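Local coordinates for OBCA, Oxalate Biosynthetic Component A (Burkholderia glumae, PDB 4NNB), which pairs an N-terminal domain with a TIM-barrel domain of an enzyme family and binds a magnesium ion and an oxaloacetate ion in one pocket, at residues V317-G322 against I399-R404; D382-D387 against G391-D396; I448-P451 against L457-D460; S408-L411 against D417-R420. All coordinates share one frame; numbering follows the deposited sequence.

Contact 1 (V317-G322 against I399-R404)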
loop_
_atom_site.group_PDB
_atom_site.type_symbol
_atom_site.label_atom_id
_atom_site.label_comp_id
_atom_site.label_asym_id
_atom_site.label_seq_id
_atom_site.Cartn_x
_atom_site.Cartn_y
_atom_site.Cartn_z
ATOM N N VAL A 317 -14.053 1.212 10.842
ATOM C CA VAL A 317 -15.103 1.402 9.851
ATOM C C VAL A 317 -14.646 2.454 8.844
ATOM O O VAL A 317 -14.907 3.651 9.023
ATOM C CB VAL A 317 -16.426 1.860 10.509
ATOM C CG1 VAL A 317 -17.560 1.839 9.478
ATOM C CG2 VAL A 317 -16.778 0.970 11.733
ATOM N N PHE A 318 -13.938 2.009 7.806
ATOM C CA PHE A 318 -13.416 2.923 6.786
ATOM C C PHE A 318 -14.564 3.614 6.054
ATOM O O PHE A 318 -15.512 2.953 5.628
ATOM C CB PHE A 318 -12.601 2.157 5.740
ATOM C CG PHE A 318 -11.372 1.476 6.279
ATOM C CD1 PHE A 318 -11.384 0.114 6.548
ATOM C CD2 PHE A 318 -10.199 2.185 6.486
ATOM C CE1 PHE A 318 -10.247 -0.526 7.033
ATOM C CE2 PHE A 318 -9.054 1.546 6.968
ATOM C CZ PHE A 318 -9.086 0.191 7.243
ATOM N N GLN A 319 -14.475 4.928 5.878
ATOM C CA GLN A 319 -15.480 5.623 5.069
ATOM C C GLN A 319 -15.523 5.051 3.663
ATOM O O GLN A 319 -16.591 4.960 3.064
ATOM C CB GLN A 319 -15.238 7.131 5.051
ATOM C CG GLN A 319 -15.483 7.794 6.407
ATOM C CD GLN A 319 -15.746 9.278 6.284
ATOM O OE1 GLN A 319 -16.197 9.750 5.238
ATOM N NE2 GLN A 319 -15.457 10.025 7.345
ATOM N N GLY A 320 -14.374 4.606 3.162
ATOM C CA GLY A 320 -14.318 3.985 1.844
ATOM C C GLY A 320 -14.857 2.560 1.771
ATOM O O GLY A 320 -14.820 1.938 0.707
ATOM N N GLY A 321 -15.346 2.032 2.893
ATOM C CA GLY A 321 -15.840 0.661 2.956
ATOM C C GLY A 321 -14.822 -0.407 3.353
ATOM O O GLY A 321 -13.615 -0.173 3.318
ATOM N N GLY A 322 -15.307 -1.584 3.747
ATOM C CA GLY A 322 -14.441 -2.745 3.936
ATOM C C GLY A 322 -13.871 -3.015 5.328
ATOM O O GLY A 322 -13.010 -3.884 5.487
ATOM N N ILE A 399 -7.619 12.898 11.574
ATOM C CA ILE A 399 -7.688 14.197 10.923
ATOM C C ILE A 399 -9.111 14.291 10.403
ATOM O O ILE A 399 -9.492 13.552 9.497
ATOM C CB ILE A 399 -6.691 14.308 9.747
ATOM C CG1 ILE A 399 -5.252 14.074 10.231
ATOM C CG2 ILE A 399 -6.824 15.671 9.066
ATOM C CD1 ILE A 399 -4.191 14.064 9.107
ATOM N N ALA A 400 -9.908 15.168 11.006
ATOM C CA ALA A 400 -11.306 15.337 10.610
ATOM C C ALA A 400 -11.417 15.430 9.095
ATOM O O ALA A 400 -10.573 16.061 8.450
ATOM C CB ALA A 400 -11.894 16.575 11.277
ATOM N N ARG A 401 -12.430 14.782 8.522
ATOM C CA ARG A 401 -12.534 14.710 7.071
ATOM C C ARG A 401 -12.550 16.098 6.434
ATOM O O ARG A 401 -11.880 16.318 5.430
ATOM C CB ARG A 401 -13.753 13.901 6.612
ATOM C CG ARG A 401 -13.935 13.938 5.086
ATOM C CD ARG A 401 -14.927 12.904 4.577
ATOM N NE ARG A 401 -14.943 12.863 3.115
ATOM C CZ ARG A 401 -15.153 11.765 2.392
ATOM N NH1 ARG A 401 -15.141 11.827 1.063
ATOM N NH2 ARG A 401 -15.367 10.598 2.992
ATOM N N VAL A 402 -13.283 17.033 7.036
ATOM C CA VAL A 402 -13.337 18.397 6.504
ATOM C C VAL A 402 -11.951 19.045 6.482
ATOM O O VAL A 402 -11.604 19.755 5.531
ATOM C CB VAL A 402 -14.349 19.293 7.256
ATOM C CG1 VAL A 402 -15.758 18.797 7.026
ATOM C CG2 VAL A 402 -14.046 19.335 8.742
ATOM N N VAL A 403 -11.157 18.780 7.517
ATOM C CA VAL A 403 -9.793 19.284 7.575
ATOM C C VAL A 403 -8.904 18.514 6.596
ATOM O O VAL A 403 -8.068 19.102 5.905
ATOM C CB VAL A 403 -9.213 19.211 9.001
ATOM C CG1 VAL A 403 -7.763 19.684 9.017
ATOM C CG2 VAL A 403 -10.052 20.046 9.963
ATOM N N ARG A 404 -9.100 17.202 6.520
ATOM C CA ARG A 404 -8.338 16.374 5.581
ATOM C C ARG A 404 -8.565 16.805 4.127
ATOM O O ARG A 404 -7.629 16.831 3.322
ATOM C CB ARG A 404 -8.706 14.897 5.746
ATOM C CG ARG A 404 -7.672 13.932 5.182
ATOM C CD ARG A 404 -8.288 13.053 4.110
ATOM N NE ARG A 404 -8.491 13.800 2.891
ATOM C CZ ARG A 404 -9.575 13.743 2.128
ATOM N NH1 ARG A 404 -10.594 12.958 2.442
ATOM N NH2 ARG A 404 -9.627 14.482 1.039
#

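Contact 2 (D382-D387 against G391-D396)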
loop_
_atom_site.group_PDB
_atom_site.type_symbol
_atom_site.label_atom_id
_atom_site.label_comp_id
_atom_site.label_asym_id
_atom_site.label_seq_id
_atom_site.Cartn_x
_atom_site.Cartn_y
_atom_site.Cartn_z
ATOM N N ASP A 382 -9.964 8.440 6.047
ATOM C CA ASP A 382 -11.273 8.823 6.588
ATOM C C ASP A 382 -11.972 7.642 7.277
ATOM O O ASP A 382 -12.043 6.543 6.721
ATOM C CB ASP A 382 -12.180 9.413 5.499
ATOM C CG ASP A 382 -11.595 10.671 4.845
ATOM O OD1 ASP A 382 -10.662 11.295 5.391
ATOM O OD2 ASP A 382 -12.102 11.054 3.778
ATOM N N GLN A 383 -12.499 7.884 8.475
ATOM C CA GLN A 383 -13.102 6.829 9.296
ATOM C C GLN A 383 -14.487 7.221 9.777
ATOM O O GLN A 383 -14.781 8.414 9.923
ATOM C CB GLN A 383 -12.211 6.559 10.523
ATOM C CG GLN A 383 -10.795 6.060 10.156
ATOM C CD GLN A 383 -10.784 4.612 9.685
ATOM O OE1 GLN A 383 -11.767 3.891 9.838
ATOM N NE2 GLN A 383 -9.671 4.186 9.107
ATOM N N TYR A 384 -15.327 6.221 10.050
ATOM C CA TYR A 384 -16.639 6.467 10.638
ATOM C C TYR A 384 -16.673 5.891 12.044
ATOM O O TYR A 384 -15.856 5.041 12.394
ATOM C CB TYR A 384 -17.744 5.768 9.834
ATOM C CG TYR A 384 -18.214 6.469 8.565
ATOM C CD1 TYR A 384 -18.417 7.849 8.527
ATOM C CD2 TYR A 384 -18.472 5.736 7.412
ATOM C CE1 TYR A 384 -18.863 8.478 7.358
ATOM C CE2 TYR A 384 -18.903 6.358 6.241
ATOM C CZ TYR A 384 -19.098 7.719 6.228
ATOM O OH TYR A 384 -19.537 8.323 5.075
ATOM N N ARG A 385 -17.628 6.353 12.839
ATOM C CA ARG A 385 -18.074 5.603 14.011
ATOM C C ARG A 385 -19.576 5.382 13.825
ATOM O O ARG A 385 -20.303 6.301 13.436
ATOM C CB ARG A 385 -17.783 6.364 15.308
ATOM C CG ARG A 385 -18.177 5.581 16.578
ATOM C CD ARG A 385 -17.726 6.298 17.844
ATOM N NE ARG A 385 -18.147 5.585 19.053
ATOM C CZ ARG A 385 -17.685 5.850 20.266
ATOM N NH1 ARG A 385 -16.775 6.802 20.424
ATOM N NH2 ARG A 385 -18.113 5.156 21.314
ATOM N N ARG A 386 -20.041 4.162 14.058
ATOM C CA ARG A 386 -21.454 3.868 13.885
ATOM C C ARG A 386 -22.160 3.818 15.235
ATOM O O ARG A 386 -21.675 3.197 16.188
ATOM C CB ARG A 386 -21.653 2.555 13.129
ATOM C CG ARG A 386 -23.116 2.269 12.810
ATOM C CD ARG A 386 -23.296 0.957 12.072
ATOM N NE ARG A 386 -22.516 0.864 10.840
ATOM C CZ ARG A 386 -22.908 1.334 9.654
ATOM N NH1 ARG A 386 -24.076 1.962 9.516
ATOM N NH2 ARG A 386 -22.132 1.176 8.599
ATOM N N ASP A 387 -23.291 4.510 15.316
ATOM C CA ASP A 387 -24.145 4.480 16.502
ATOM C C ASP A 387 -24.838 3.117 16.545
ATOM O O ASP A 387 -25.553 2.763 15.615
ATOM C CB ASP A 387 -25.180 5.608 16.396
ATOM C CG ASP A 387 -25.965 5.815 17.679
ATOM O OD1 ASP A 387 -25.971 6.957 18.188
ATOM O OD2 ASP A 387 -26.585 4.849 18.172
ATOM N N GLY A 391 -27.764 3.135 14.031
ATOM C CA GLY A 391 -27.065 2.626 12.864
ATOM C C GLY A 391 -26.451 3.724 12.019
ATOM O O GLY A 391 -25.835 3.448 10.976
ATOM N N GLU A 392 -26.606 4.969 12.461
ATOM C CA GLU A 392 -26.040 6.106 11.734
ATOM C C GLU A 392 -24.541 6.259 11.964
ATOM O O GLU A 392 -24.019 5.898 13.024
ATOM C CB GLU A 392 -26.750 7.398 12.133
ATOM C CG GLU A 392 -28.188 7.502 11.622
ATOM C CD GLU A 392 -28.943 8.652 12.260
ATOM O OE1 GLU A 392 -29.963 9.088 11.682
ATOM O OE2 GLU A 392 -28.514 9.114 13.345
ATOM N N VAL A 393 -23.849 6.822 10.980
ATOM C CA VAL A 393 -22.406 7.013 11.095
ATOM C C VAL A 393 -22.048 8.486 11.192
ATOM O O VAL A 393 -22.759 9.341 10.676
ATOM C CB VAL A 393 -21.644 6.367 9.918
ATOM C CG1 VAL A 393 -21.776 4.842 9.967
ATOM C CG2 VAL A 393 -22.156 6.917 8.576
ATOM N N GLU A 394 -20.950 8.768 11.877
ATOM C CA GLU A 394 -20.389 10.106 11.927
ATOM C C GLU A 394 -18.889 9.979 11.743
ATOM O O GLU A 394 -18.313 8.906 11.971
ATOM C CB GLU A 394 -20.677 10.770 13.274
ATOM C CG GLU A 394 -19.978 10.091 14.437
ATOM C CD GLU A 394 -20.285 10.730 15.785
ATOM O OE1 GLU A 394 -19.875 10.150 16.819
ATOM O OE2 GLU A 394 -20.926 11.806 15.810
ATOM N N ASP A 395 -18.261 11.082 11.346
ATOM C CA ASP A 395 -16.815 11.140 11.205
ATOM C C ASP A 395 -16.109 10.817 12.524
ATOM O O ASP A 395 -16.493 11.307 13.588
ATOM C CB ASP A 395 -16.385 12.519 10.703
ATOM C CG ASP A 395 -14.910 12.565 10.327
ATOM O OD1 ASP A 395 -14.316 11.482 10.135
ATOM O OD2 ASP A 395 -14.343 13.676 10.223
ATOM N N ASP A 396 -15.081 9.973 12.449
ATOM C CA ASP A 396 -14.286 9.635 13.615
ATOM C C ASP A 396 -12.806 9.576 13.221
ATOM O O ASP A 396 -11.987 8.986 13.921
ATOM C CB ASP A 396 -14.775 8.311 14.229
ATOM C CG ASP A 396 -14.323 8.134 15.673
ATOM O OD1 ASP A 396 -14.277 9.144 16.405
ATOM O OD2 ASP A 396 -13.997 6.995 16.081
HETATM O O HOH W 1 -14.877 4.692 15.024
HETATM O O HOH W 2 -15.367 8.761 19.117
HETATM O O HOH W 3 -22.526 7.713 14.881
#

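Contact 3 (I448-P451 against L457-D460)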
loop_
_atom_site.group_PDB
_atom_site.type_symbol
_atom_site.label_atom_id
_atom_site.label_comp_id
_atom_site.label_asym_id
_atom_site.label_seq_id
_atom_site.Cartn_x
_atom_site.Cartn_y
_atom_site.Cartn_z
ATOM N N ILE A 448 3.835 7.324 12.742
ATOM C CA ILE A 448 2.787 7.793 11.844
ATOM C C ILE A 448 2.902 7.177 10.446
ATOM O O ILE A 448 4.006 6.912 9.962
ATOM C CB ILE A 448 2.788 9.333 11.749
ATOM C CG1 ILE A 448 1.584 9.839 10.947
ATOM C CG2 ILE A 448 4.120 9.850 11.160
ATOM C CD1 ILE A 448 1.315 11.357 11.100
ATOM N N LEU A 449 1.755 6.929 9.819
ATOM C CA LEU A 449 1.713 6.612 8.401
ATOM C C LEU A 449 0.804 7.615 7.749
ATOM O O LEU A 449 -0.030 8.240 8.423
ATOM C CB LEU A 449 1.188 5.187 8.152
ATOM C CG LEU A 449 -0.287 4.880 8.421
ATOM C CD1 LEU A 449 -1.187 5.203 7.230
ATOM C CD2 LEU A 449 -0.443 3.411 8.825
ATOM N N LEU A 450 0.938 7.746 6.434
ATOM C CA LEU A 450 0.003 8.530 5.637
ATOM C C LEU A 450 -0.260 7.836 4.302
ATOM O O LEU A 450 0.627 7.164 3.772
ATOM C CB LEU A 450 0.554 9.939 5.389
ATOM C CG LEU A 450 0.507 10.960 6.532
ATOM C CD1 LEU A 450 1.335 12.191 6.171
ATOM C CD2 LEU A 450 -0.922 11.364 6.801
ATOM N N PRO A 451 -1.478 7.994 3.751
ATOM C CA PRO A 451 -1.744 7.400 2.432
ATOM C C PRO A 451 -0.837 8.055 1.394
ATOM O O PRO A 451 -0.474 9.224 1.568
ATOM C CB PRO A 451 -3.206 7.768 2.149
ATOM C CG PRO A 451 -3.762 8.325 3.437
ATOM C CD PRO A 451 -2.584 8.845 4.217
ATOM N N LEU A 457 3.883 15.145 3.448
ATOM C CA LEU A 457 3.722 15.694 4.788
ATOM C C LEU A 457 4.427 14.866 5.851
ATOM O O LEU A 457 4.650 15.354 6.959
ATOM C CB LEU A 457 2.232 15.756 5.148
ATOM C CG LEU A 457 1.321 16.600 4.267
ATOM C CD1 LEU A 457 -0.126 16.413 4.676
ATOM C CD2 LEU A 457 1.720 18.069 4.369
ATOM N N LEU A 458 4.765 13.616 5.523
ATOM C CA LEU A 458 5.217 12.641 6.527
ATOM C C LEU A 458 6.294 13.135 7.474
ATOM O O LEU A 458 6.134 13.069 8.696
ATOM C CB LEU A 458 5.733 11.367 5.861
ATOM C CG LEU A 458 4.785 10.187 5.707
ATOM C CD1 LEU A 458 5.561 9.035 5.082
ATOM C CD2 LEU A 458 4.157 9.782 7.050
ATOM N N VAL A 459 7.406 13.602 6.914
ATOM C CA VAL A 459 8.527 14.019 7.742
ATOM C C VAL A 459 8.228 15.283 8.553
ATOM O O VAL A 459 8.535 15.326 9.742
ATOM C CB VAL A 459 9.820 14.171 6.920
ATOM C CG1 VAL A 459 10.937 14.771 7.776
ATOM C CG2 VAL A 459 10.234 12.818 6.375
ATOM N N ASP A 460 7.628 16.296 7.930
ATOM C CA ASP A 460 7.336 17.533 8.656
ATOM C C ASP A 460 6.385 17.265 9.826
ATOM O O ASP A 460 6.613 17.739 10.942
ATOM C CB ASP A 460 6.725 18.592 7.743
ATOM C CG ASP A 460 7.746 19.229 6.808
ATOM O OD1 ASP A 460 8.952 19.234 7.132
ATOM O OD2 ASP A 460 7.329 19.722 5.745
#

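Contact 4 (S408-L411 against D417-R420)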
loop_
_atom_site.group_PDB
_atom_site.type_symbol
_atom_site.label_atom_id
_atom_site.label_comp_id
_atom_site.label_asym_id
_atom_site.label_seq_id
_atom_site.Cartn_x
_atom_site.Cartn_y
_atom_site.Cartn_z
ATOM N N SER A 408 -5.718 17.976 1.374
ATOM C CA SER A 408 -5.560 17.434 0.027
ATOM C C SER A 408 -5.576 18.557 -1.017
ATOM O O SER A 408 -4.787 18.553 -1.966
ATOM C CB SER A 408 -6.654 16.403 -0.277
ATOM O OG SER A 408 -6.551 15.280 0.587
ATOM N N SER A 409 -6.475 19.517 -0.826
ATOM C CA SER A 409 -6.551 20.685 -1.699
ATOM C C SER A 409 -5.245 21.484 -1.691
ATOM O O SER A 409 -4.713 21.839 -2.745
ATOM C CB SER A 409 -7.722 21.574 -1.277
ATOM O OG SER A 409 -7.723 22.786 -2.008
ATOM N N LEU A 410 -4.729 21.752 -0.496
ATOM C CA LEU A 410 -3.474 22.474 -0.346
ATOM C C LEU A 410 -2.282 21.750 -0.983
ATOM O O LEU A 410 -1.451 22.387 -1.648
ATOM C CB LEU A 410 -3.208 22.785 1.127
ATOM C CG LEU A 410 -4.104 23.857 1.750
ATOM C CD1 LEU A 410 -4.152 23.687 3.251
ATOM C CD2 LEU A 410 -3.593 25.248 1.408
ATOM N N LEU A 411 -2.195 20.433 -0.796
ATOM C CA LEU A 411 -1.107 19.657 -1.398
ATOM C C LEU A 411 -1.204 19.710 -2.927
ATOM O O LEU A 411 -0.195 19.670 -3.626
ATOM C CB LEU A 411 -1.095 18.207 -0.890
ATOM C CG LEU A 411 -0.645 17.989 0.562
ATOM C CD1 LEU A 411 -0.862 16.554 1.020
ATOM C CD2 LEU A 411 0.814 18.394 0.771
ATOM N N ASP A 417 4.014 27.663 0.289
ATOM C CA ASP A 417 3.105 28.235 1.279
ATOM C C ASP A 417 1.985 27.253 1.627
ATOM O O ASP A 417 1.667 27.042 2.803
ATOM C CB ASP A 417 2.484 29.540 0.769
ATOM C CG ASP A 417 3.368 30.749 1.014
ATOM O OD1 ASP A 417 4.351 30.631 1.771
ATOM O OD2 ASP A 417 3.060 31.825 0.454
ATOM N N SER A 418 1.375 26.677 0.593
ATOM C CA SER A 418 0.285 25.727 0.776
ATOM C C SER A 418 0.745 24.500 1.543
ATOM O O SER A 418 0.039 24.024 2.433
ATOM C CB SER A 418 -0.302 25.310 -0.568
ATOM O OG SER A 418 -1.221 26.276 -1.039
ATOM N N HIS A 419 1.922 23.987 1.198
ATOM C CA HIS A 419 2.486 22.859 1.924
ATOM C C HIS A 419 2.563 23.199 3.409
ATOM O O HIS A 419 2.187 22.390 4.261
ATOM C CB HIS A 419 3.870 22.486 1.388
ATOM C CG HIS A 419 4.537 21.376 2.146
ATOM N ND1 HIS A 419 4.408 20.049 1.796
ATOM C CD2 HIS A 419 5.342 21.404 3.234
ATOM C CE1 HIS A 419 5.108 19.306 2.638
ATOM N NE2 HIS A 419 5.685 20.103 3.517
ATOM N N ARG A 420 3.028 24.405 3.720
ATOM C CA ARG A 420 3.178 24.795 5.121
ATOM C C ARG A 420 1.833 24.911 5.848
ATOM O O ARG A 420 1.726 24.517 7.011
ATOM C CB ARG A 420 4.036 26.058 5.268
ATOM C CG ARG A 420 5.496 25.743 5.582
ATOM C CD ARG A 420 6.335 26.996 5.809
ATOM N NE ARG A 420 6.893 27.524 4.565
ATOM C CZ ARG A 420 6.390 28.557 3.897
ATOM N NH1 ARG A 420 5.318 29.188 4.358
ATOM N NH2 ARG A 420 6.957 28.964 2.771
#

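Contact 1 (V317-G322 against I399-R404)
Gln-319 and Arg-401 show how a single side-chain bond can span two well-separated pieces of backbone. The amide oxygen OE1 of Gln-319 receives NH2 of Arg-401 at 2.5 Å, a separation short enough for its exact value to be doubtful. As modelled the bond is bent (140° at the hydrogen), the nitrogen standing above the carbonyl plane rather than on a lone pair. Amide and guanidinium are nevertheless only modestly twisted against each other, their planes 27° apart. Behind the bond, CD of Arg-401 packs 3.5 Å from OE1 of Gln-319, and this small polar junction is the close part of the contact, the place where the two side chains meet. Arg-401 reaches it with a straight chain, CG opposite the backbone N (chi1 175°), while its NE forms a salt bridge with Glu-405. On the amide's other side NE2 of Gln-319 donates to the carbonyl of Gln-383, which helps fix which way round the amide sits.

Away from this junction the segments part: the nearest CA atoms, those of Gln-319 and Arg-401, lie 9.8 Å apart, and the glycines at 320 to 322 run out on an exposed side. Arg-401 is also held through its backbone N, which bonds to Asp-395, and Arg-404, three residues on, forms a salt bridge with Asp-382. Phe-318, just before Gln-319, touches the oxaloacetate ion. The result is a surface polar link between a type I beta turn beside the ligand pocket and the first turn of helix 401-413.

Contact 2 (D382-D387 against G391-D396)
Strands 383-386 and 393-395 run antiparallel with a marked twist, their axes at 139°. Arg-385 and Glu-394 form the hydrogen-bonded pair, with Arg-385 N to Glu-394 O at 2.8 Å and the return bond from Glu-394 N to Arg-385 O. Two further backbone bonds extend the pairing, Asp-396 N to Gln-383 O and Asp-387 N to Glu-392 O.

Val-393 is the wedge on one face of the sheet, and its two methyls serve different neighbours. CG2 of Val-393 sits 3.7 Å from the centroid of the Tyr-384 ring, almost exactly on the ring normal, a clean CH-pi contact. CG1 of Val-393 covers a face of the Arg-386 guanidinium, 3.7 Å from CZ of Arg-386. That flat group is brought back over the valine by a bend at chi3 (-56°), and NH1 of Arg-386 then donates to the carbonyl O of Gly-391 at 2.7 Å. Hydrophobic cover and hydrogen bond together probably limit the guanidinium's rotation.

The face bearing Arg-385 carries bridging waters. CB of Arg-385 meets CB of Asp-396 at 3.7 Å, but their charged ends remain apart and a water bridges NH1 of Arg-385 to OD1 of Asp-396. The other carboxylate oxygen, OD2 of Asp-396, accepts from the backbone N of Ala-353, joining the strand end to helix 352-359. A second water spans the carbonyls of Arg-385 and Glu-392. Near the connection, Gly-391 N returns to Asp-387 O at 2.7 Å, completing a beta hairpin, the middle and one outer strand of a three-stranded antiparallel sheet.

Contact 3 (I448-P451 against L457-D460)
The strand that ends at Leu-449 passes beside the opening turn of helix 458-465, the closest CA atoms being those of Leu-450 and Leu-458, 6.7 Å apart. Such a distance leaves the backbones unbonded to each other and hands the contact to branched aliphatic side chains.

Leu-458 does most of the work. Its CD2 methyl enters between Ile-448 and Leu-450, two residues that project to the same side of the chain, touching CG2 of Ile-448 at 4.1 Å and CD1 of Leu-450 at 3.8 Å. The same methyl, CD2 of Leu-458, also lies 3.9 Å from the backbone N of Leu-450. The chi1 of Leu-458, -96°, is off a staggered value, and in this position CD2 lies between the two strand-side residues. Side chains pass one another in opposite senses, so that CD1 of Leu-450 in turn reaches the other segment and rests 3.8 Å from CB of Leu-457.

Every residue that touches is buried. Leu-458 continues onto Ile-470 and Val-472 of the next strand, whereas Ile-448 meets Leu-430 and Leu-457 meets Ala-422 and Val-423 of helix 416-440. Leu-449 points the other way, its side chain about 7 Å from the magnesium ion. One side of the strand and the residue after it thus feed the hydrophobic layer between sheet and helices, as in the beta-alpha-beta units of a TIM barrel, here strand 444-449, helix 458-465 and strand 469-472.

Contact 4 (S408-L411 against D417-R420)
Leu-410 and Ser-418 make the innermost contact between two consecutive helices, and they show how closely chains can approach where one partner is small. CB of Ser-418 comes to 3.3 Å from the carbonyl O of Leu-410. In the other direction CD2 of Leu-410 lies over the serine's side chain, 3.6 Å from OG of Ser-418, and CB of Leu-410 is 3.7 Å from the carbonyl O of Ser-418. The backbones are correspondingly near, with 5.1 Å between the CA atoms of Leu-410 and Ser-418.

A looser second pair flanks the first. CD2 of Leu-411 approaches ND1 of His-419 at 4.1 Å, a slanting approach to the imidazole. With CG opposite the backbone N (chi1 177°), the ring comes to lie where both it and Leu-411 rest on Leu-457.

The polar ends are positioned by residues beyond these four. OG of Ser-418 bonds to the carboxylate of Asp-413, close to the end of the first helix, so the hydroxyl is tied into the connection between the helices even while a leucine methyl covers it. NE2 of His-419 bonds to Asp-460, which holds the ring's tilt and probably lies near enough to polarise it. On a more exposed side of the second helix, NH1 and NH2 of Arg-420 both grip OD1 of Asp-417, NH1 at 3.1 Å, a salt bridge within one turn. Close packing about a serine joins helices 401-413 and 416-440 as an alpha-alpha unit, two consecutive helices packed across a short connection.

Overall arrangement
The chain starts with strand 5-10 of the barrel sheet, makes a long N-terminal excursion, and returns through strands 222-229, 273-276 and 308-311 before contact 1 opens at 317-322. Contact 2 opens and closes within the long run that follows, turning the hairpin at 382-396, and contact 1 closes when 399-404 is reached. The two touch beside the three-stranded sheet. Contact 4 then closes a short loop between helices 401-413 and 416-440, and contact 3 another between strand 444-449 and helix 458-465. These follow in series, without crossing, and meet where helix 416-440 passes helix 458-465. Helix 401-413 therefore connects the ligand-side hairpin to the barrel's outer helices.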